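Local coordinates for protein phosphatidylglycerophosphatase B (Bacillus subtilis, PDB 6FMX) that removes the terminal phosphate from phosphatidylglycerophosphate to give phosphatidylglycerol in the cell membrane, and also acts as an undecaprenyl pyrophosphate phosphatase, at residues P127-S132 with L187-V192. Sequence-based numbering, arbitrary orientation.
With WO4 (tungstate(VI)ion), chain G.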
# COMPACT_ATOMS: atom_id res chain seq x y z
N PRO A 127 15.25 -12.98 -6.03
CA PRO A 127 13.82 -12.93 -5.73
C PRO A 127 13.36 -14.23 -5.10
O PRO A 127 13.83 -15.31 -5.46
CB PRO A 127 13.18 -12.73 -7.11
CG PRO A 127 14.14 -13.41 -8.05
CD PRO A 127 15.51 -13.21 -7.46
N LEU A 128 12.44 -14.13 -4.14
CA LEU A 128 11.83 -15.31 -3.56
C LEU A 128 10.40 -15.52 -4.03
O LEU A 128 9.80 -16.55 -3.73
CB LEU A 128 11.85 -15.22 -2.03
CG LEU A 128 13.24 -15.40 -1.42
CD1 LEU A 128 13.22 -15.05 0.07
CD2 LEU A 128 13.75 -16.84 -1.66
N VAL A 129 9.84 -14.56 -4.77
CA VAL A 129 8.50 -14.68 -5.31
C VAL A 129 8.52 -14.24 -6.76
O VAL A 129 9.43 -13.55 -7.22
CB VAL A 129 7.45 -13.86 -4.50
CG1 VAL A 129 7.17 -14.54 -3.16
CG2 VAL A 129 7.90 -12.43 -4.31
N HIS A 130 7.48 -14.65 -7.48
CA HIS A 130 7.36 -14.35 -8.90
C HIS A 130 6.80 -12.95 -9.11
O HIS A 130 6.00 -12.45 -8.32
CB HIS A 130 6.47 -15.39 -9.58
CG HIS A 130 5.79 -14.89 -10.82
ND1 HIS A 130 6.33 -15.05 -12.07
CD2 HIS A 130 4.61 -14.25 -10.99
CE1 HIS A 130 5.52 -14.51 -12.97
NE2 HIS A 130 4.46 -14.02 -12.34
N GLU A 131 7.23 -12.32 -10.20
CA GLU A 131 6.69 -11.04 -10.63
C GLU A 131 6.70 -11.00 -12.15
O GLU A 131 7.54 -11.63 -12.79
CB GLU A 131 7.48 -9.86 -10.04
CG GLU A 131 9.00 -9.97 -10.23
CD GLU A 131 9.44 -9.59 -11.64
OE1 GLU A 131 10.53 -10.01 -12.08
OE2 GLU A 131 8.67 -8.85 -12.30
N SER A 132 5.77 -10.25 -12.73
CA SER A 132 5.66 -10.15 -14.18
C SER A 132 5.40 -8.71 -14.61
O SER A 132 4.58 -8.45 -15.49
CB SER A 132 4.56 -11.06 -14.71
OG SER A 132 3.28 -10.53 -14.40
N LEU A 187 11.88 -10.04 0.23
CA LEU A 187 11.71 -11.10 -0.76
C LEU A 187 12.41 -10.80 -2.08
O LEU A 187 12.30 -11.59 -3.02
CB LEU A 187 10.22 -11.36 -1.01
CG LEU A 187 9.43 -11.88 0.19
CD1 LEU A 187 7.93 -11.80 -0.05
CD2 LEU A 187 9.85 -13.32 0.52
N GLY A 188 13.11 -9.67 -2.17
CA GLY A 188 13.95 -9.40 -3.32
C GLY A 188 13.23 -9.12 -4.62
O GLY A 188 13.77 -9.41 -5.70
N VAL A 189 12.02 -8.55 -4.57
CA VAL A 189 11.28 -8.22 -5.78
C VAL A 189 11.00 -6.73 -5.92
O VAL A 189 10.56 -6.29 -7.00
CB VAL A 189 9.97 -9.02 -5.88
CG1 VAL A 189 10.28 -10.48 -6.18
CG2 VAL A 189 9.17 -8.90 -4.60
N HIS A 190 11.26 -5.93 -4.89
CA HIS A 190 11.19 -4.49 -5.03
C HIS A 190 12.40 -3.88 -4.36
O HIS A 190 12.96 -4.44 -3.40
CB HIS A 190 9.91 -3.92 -4.41
CG HIS A 190 8.67 -4.17 -5.22
ND1 HIS A 190 8.47 -3.62 -6.47
CD2 HIS A 190 7.56 -4.89 -4.94
CE1 HIS A 190 7.30 -4.01 -6.94
NE2 HIS A 190 6.71 -4.76 -6.03
N PHE A 191 12.80 -2.72 -4.86
CA PHE A 191 13.73 -1.86 -4.16
C PHE A 191 12.98 -1.06 -3.10
O PHE A 191 11.77 -0.84 -3.19
CB PHE A 191 14.41 -0.88 -5.12
CG PHE A 191 15.27 -1.53 -6.16
CD1 PHE A 191 16.50 -2.08 -5.82
CD2 PHE A 191 14.88 -1.56 -7.49
CE1 PHE A 191 17.31 -2.66 -6.79
CE2 PHE A 191 15.69 -2.13 -8.46
CZ PHE A 191 16.90 -2.68 -8.11
N VAL A 192 13.73 -0.59 -2.10
CA VAL A 192 13.14 0.25 -1.07
C VAL A 192 12.42 1.44 -1.69
O VAL A 192 11.31 1.80 -1.28
CB VAL A 192 14.22 0.69 -0.06
CG1 VAL A 192 13.81 1.98 0.66
CG2 VAL A 192 14.46 -0.41 0.94
W WO4 G . 4.52 -5.65 -7.05
O1 WO4 G . 5.95 -7.06 -7.42
O2 WO4 G . 4.78 -4.02 -8.23
O3 WO4 G . 2.70 -6.41 -7.57
O4 WO4 G . 4.69 -5.09 -5.13
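Leu128 N donates a hydrogen bond to Leu187 O (2.8 Å, 159° at the hydrogen), Pro127 and Gly188 have the nearest CA atoms across the contact (4.3 Å), and Pro127 CA makes a CA-H...O contact with Leu187 O at 3.4 Å. Gly188 leaves helix 166-186 through a Schellman motif, with positive phi (70°). Beyond this turn Val189 is the apolar centre. Its CG1 meets Val129 CG2 at 3.6 Å, Pro127 CB at 3.8 Å and, more polar, the carbonyl oxygen of Val129. The two valines cross at about a right angle; with Val129 CG1 anti to the carbonyl carbon (chi1 -73°), CG2 falls between the backbone N and the carbonyl carbon and touches both methyls of Val189. Leu128 and Leu187 also cross nearly perpendicularly, Leu187 CD2 meeting both CB and CD1 of Leu128 at 3.8 Å. Glu131 brings its aliphatic CG near Val189 CG1, while its bent chain carries OE2 to a salt bridge with Arg122 and a hydrogen bond from Ser133 N. Arg122 also donates to Val189 O and to the tungstate, so one guanidinium ties both loops to the anion site. Next along is His190, the probable nucleophile of phosphatase motif III; its NE2 lies 2.6 Å from the tungsten, which sits in the plane of the imidazole at its edge. Tungstate, a phosphate analogue, is held as well by Lys115, Ser138, Arg184 and the backbone N of Gly139 and His140. The contact thus joins the loop, probably extracellular, between helices 96-118 and 139-158 to the short link between helices 166-186 and 192-215, with helix 59-70 packing against Leu128 and Leu187.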